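Side-chain contact in branched-chain alpha-ketoacid decarboxylase (Lactococcus lactis, PDB 2VBF), which probably decarboxylates branched-chain and aromatic alpha-keto acids to aldehydes, using bound thiamine diphosphate and magnesium: residues D380-A385 with L547-E552. Sequence-based numbering, arbitrary orientation. Where two conformers were deposited one is given.
Sequences DRLWQA and LVLEKE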
ATOM      1  N   ASP A 380     -15.232  28.423  -2.162  1.00 19.68           N
ATOM      2  CA  ASP A 380     -16.022  28.810  -3.339  1.00 20.75           C
ATOM      3  C   ASP A 380     -15.271  29.773  -4.267  1.00 20.64           C
ATOM      4  O   ASP A 380     -15.269  29.590  -5.488  1.00 20.63           O
ATOM      5  CB  ASP A 380     -17.374  29.385  -2.915  1.00 21.90           C
ATOM      6  CG  ASP A 380     -18.292  28.329  -2.319  1.00 24.01           C
ATOM      7  OD1 ASP A 380     -18.177  27.137  -2.696  1.00 23.28           O
ATOM      8  OD2 ASP A 380     -19.127  28.685  -1.465  1.00 26.51           O
ATOM      9  N   ARG A 381     -14.610  30.774  -3.685  1.00 20.29           N
ATOM     10  CA  ARG A 381     -13.795  31.712  -4.460  1.00 19.76           C
ATOM     11  C   ARG A 381     -12.569  31.057  -5.090  1.00 19.25           C
ATOM     12  O   ARG A 381     -12.173  31.415  -6.201  1.00 18.80           O
ATOM     13  CB  ARG A 381     -13.370  32.903  -3.586  1.00 20.29           C
ATOM     14  CG  ARG A 381     -14.542  33.751  -3.104  1.00 22.66           C
ATOM     15  CD  ARG A 381     -15.061  34.683  -4.198  1.00 24.22           C
ATOM     16  NE  ARG A 381     -14.087  35.722  -4.518  1.00 24.92           N
ATOM     17  CZ  ARG A 381     -14.239  36.624  -5.480  1.00 26.73           C
ATOM     18  NH1 ARG A 381     -15.320  36.614  -6.246  1.00 27.01           N
ATOM     19  NH2 ARG A 381     -13.293  37.528  -5.684  1.00 26.03           N
ATOM     20  N   LEU A 382     -11.960  30.102  -4.377  1.00 17.54           N
ATOM     21  CA  LEU A 382     -10.823  29.368  -4.907  1.00 16.86           C
ATOM     22  C   LEU A 382     -11.173  28.732  -6.249  1.00 16.27           C
ATOM     23  O   LEU A 382     -10.419  28.873  -7.216  1.00 15.88           O
ATOM     24  CB  LEU A 382     -10.350  28.284  -3.928  1.00 16.44           C
ATOM     25  CG  LEU A 382      -9.290  27.297  -4.431  1.00 16.71           C
ATOM     26  CD1 LEU A 382      -8.006  27.979  -4.892  1.00 17.25           C
ATOM     27  CD2 LEU A 382      -8.949  26.264  -3.351  1.00 15.54           C
ATOM     28  N   TRP A 383     -12.308  28.031  -6.313  1.00 17.29           N
ATOM     29  CA  TRP A 383     -12.632  27.278  -7.544  1.00 16.61           C
ATOM     30  C   TRP A 383     -13.066  28.223  -8.665  1.00 17.48           C
ATOM     31  O   TRP A 383     -12.826  27.933  -9.830  1.00 18.65           O
ATOM     32  CB  TRP A 383     -13.624  26.134  -7.282  1.00 15.98           C
ATOM     33  CG  TRP A 383     -13.088  25.268  -6.198  1.00 15.45           C
ATOM     34  CD1 TRP A 383     -13.608  25.112  -4.956  1.00 15.01           C
ATOM     35  CD2 TRP A 383     -11.847  24.551  -6.211  1.00 14.89           C
ATOM     36  NE1 TRP A 383     -12.791  24.305  -4.200  1.00 15.27           N
ATOM     37  CE2 TRP A 383     -11.704  23.947  -4.945  1.00 15.50           C
ATOM     38  CE3 TRP A 383     -10.848  24.346  -7.174  1.00 14.56           C
ATOM     39  CZ2 TRP A 383     -10.611  23.151  -4.618  1.00 14.59           C
ATOM     40  CZ3 TRP A 383      -9.754  23.548  -6.845  1.00 15.16           C
ATOM     41  CH2 TRP A 383      -9.649  22.959  -5.577  1.00 16.35           C
ATOM     42  N   GLN A 384     -13.675  29.353  -8.302  1.00 18.40           N
ATOM     43  CA  GLN A 384     -13.976  30.419  -9.275  0.50 18.66           C
ATOM     44  C   GLN A 384     -12.675  30.929  -9.892  1.00 18.88           C
ATOM     45  O   GLN A 384     -12.569  31.105 -11.114  1.00 19.15           O
ATOM     46  CB  GLN A 384     -14.727  31.569  -8.595  0.50 19.25           C
ATOM     47  CG  GLN A 384     -15.312  32.605  -9.562  0.50 19.06           C
ATOM     48  CD  GLN A 384     -15.775  33.869  -8.867  0.50 19.49           C
ATOM     49  OE1 GLN A 384     -15.931  33.902  -7.650  0.50 19.27           O
ATOM     50  NE2 GLN A 384     -15.981  34.929  -9.644  0.50 18.70           N
ATOM     51  N   ALA A 385     -11.675  31.155  -9.043  1.00 17.35           N
ATOM     52  CA  ALA A 385     -10.358  31.591  -9.487  1.00 18.09           C
ATOM     53  C   ALA A 385      -9.678  30.570 -10.400  1.00 19.53           C
ATOM     54  O   ALA A 385      -9.133  30.935 -11.439  1.00 20.52           O
ATOM     55  CB  ALA A 385      -9.470  31.901  -8.289  1.00 18.59           C
ATOM     56  N   LEU A 547      -1.802  26.124   0.044  1.00 14.84           N
ATOM     57  CA  LEU A 547      -2.978  26.981   0.239  1.00 16.26           C
ATOM     58  C   LEU A 547      -3.495  26.785   1.649  1.00 17.82           C
ATOM     59  O   LEU A 547      -3.718  25.649   2.076  1.00 17.70           O
ATOM     60  CB  LEU A 547      -4.090  26.630  -0.754  1.00 16.39           C
ATOM     61  CG  LEU A 547      -3.718  26.642  -2.239  1.00 16.75           C
ATOM     62  CD1 LEU A 547      -4.928  26.236  -3.075  1.00 18.06           C
ATOM     63  CD2 LEU A 547      -3.186  28.022  -2.672  1.00 17.66           C
ATOM     64  N   VAL A 548      -3.698  27.885   2.378  1.00 16.11           N
ATOM     65  CA  VAL A 548      -4.273  27.797   3.713  1.00 16.31           C
ATOM     66  C   VAL A 548      -5.762  28.151   3.668  1.00 16.79           C
ATOM     67  O   VAL A 548      -6.153  29.232   3.211  1.00 16.15           O
ATOM     68  CB  VAL A 548      -3.523  28.689   4.738  1.00 17.05           C
ATOM     69  CG1 VAL A 548      -4.134  28.509   6.124  1.00 17.20           C
ATOM     70  CG2 VAL A 548      -2.039  28.337   4.756  1.00 16.15           C
ATOM     71  N   LEU A 549      -6.590  27.220   4.133  1.00 16.55           N
ATOM     72  CA  LEU A 549      -8.030  27.401   4.193  1.00 16.91           C
ATOM     73  C   LEU A 549      -8.564  26.872   5.520  1.00 17.68           C
ATOM     74  O   LEU A 549      -7.914  26.057   6.178  1.00 17.32           O
ATOM     75  CB  LEU A 549      -8.710  26.699   3.013  1.00 18.01           C
ATOM     76  CG  LEU A 549      -8.579  27.471   1.689  1.00 18.77           C
ATOM     77  CD1 LEU A 549      -7.440  26.921   0.834  1.00 17.19           C
ATOM     78  CD2 LEU A 549      -9.890  27.499   0.920  1.00 17.98           C
ATOM     79  N   GLU A 550      -9.738  27.352   5.923  1.00 17.66           N
ATOM     80  CA  GLU A 550     -10.312  26.971   7.211  1.00 19.08           C
ATOM     81  C   GLU A 550     -10.868  25.553   7.166  1.00 18.34           C
ATOM     82  O   GLU A 550     -11.424  25.125   6.159  1.00 16.88           O
ATOM     83  CB  GLU A 550     -11.412  27.950   7.633  1.00 20.92           C
ATOM     84  CG  GLU A 550     -10.941  29.393   7.789  1.00 24.59           C
ATOM     85  CD  GLU A 550      -9.905  29.567   8.888  1.00 27.97           C
ATOM     86  OE1 GLU A 550      -9.970  28.839   9.903  1.00 32.18           O
ATOM     87  OE2 GLU A 550      -9.020  30.442   8.740  1.00 32.44           O
ATOM     88  N   LYS A 551     -10.718  24.824   8.266  1.00 17.87           N
ATOM     89  CA  LYS A 551     -11.205  23.446   8.328  1.00 19.57           C
ATOM     90  C   LYS A 551     -12.723  23.332   8.144  1.00 18.71           C
ATOM     91  O   LYS A 551     -13.218  22.320   7.643  1.00 17.36           O
ATOM     92  CB  LYS A 551     -10.772  22.787   9.640  1.00 20.84           C
ATOM     93  CG  LYS A 551     -11.439  23.279  10.893  1.00 23.39           C
ATOM     94  CD  LYS A 551     -10.999  22.455  12.110  1.00 23.69           C
ATOM     95  CE  LYS A 551      -9.505  22.587  12.350  1.00 25.86           C
ATOM     96  NZ  LYS A 551      -9.059  21.879  13.565  1.00 28.84           N
ATOM     97  N   GLU A 552     -13.452  24.380   8.534  1.00 17.81           N
ATOM     98  CA  GLU A 552     -14.918  24.405   8.453  1.00 19.55           C
ATOM     99  C   GLU A 552     -15.429  24.762   7.063  1.00 18.14           C
ATOM    100  O   GLU A 552     -16.626  24.656   6.792  1.00 21.08           O
ATOM    101  CB  GLU A 552     -15.496  25.418   9.443  1.00 19.62           C
ATOM    102  CG  GLU A 552     -15.130  25.146  10.895  1.00 22.57           C
ATOM    103  CD  GLU A 552     -13.820  25.783  11.343  1.00 23.57           C
ATOM    104  OE1 GLU A 552     -13.120  26.436  10.531  1.00 22.71           O
ATOM    105  OE2 GLU A 552     -13.494  25.623  12.535  1.00 25.23           O
TER
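L382 meets L547 and L549 where helix 379-389 packs against the parallel sheet of the C-terminal thiamine diphosphate-binding domain, an alpha/beta fold with strand 542-548 between strands 473-478 and 517-522. All three leucines leave their backbones heading for the opposite segment; the interface between them is wholly apolar, and no hydrogen bond crosses it. With chi1 at 171°, CG of L382 lies opposite the backbone N, and the fork of two methyls reaches from the helix toward the strand. L547, with CG anti to its own carbonyl carbon (chi1 -55°), brings CD1 to that fork at an angle, 4.0 Å from L382 CD1 and likewise 4.0 Å from L382 CD2. One methyl thus sits evenly before two, the side chains meeting at a slant instead of lying alongside. L549, just past the strand end, approaches the same fork from another side and more loosely: its CD1 comes 4.5 Å from CD2 of L382. F528 of helix 525-537 touches both L382 and L547, and I477 of strand 473-478 touches L549, so a second helix and a neighbouring strand also border the cluster. Backbone hydrogen bonds join L547 to I476 and N478, and L549 to N478, tying both to strand 473-478 and its end. L549 also lies near the cofactor: its side chain is about 4 Å from that of N479, which coordinates magnesium and binds thiamine diphosphate, and about 8 Å from the bound cofactor itself. On the helix, the indole of W383, in edge-to-face contact with F449, lies under one branch of L382: CD2 of L382 sits 3.7 Å above one ring face, displaced toward the rim.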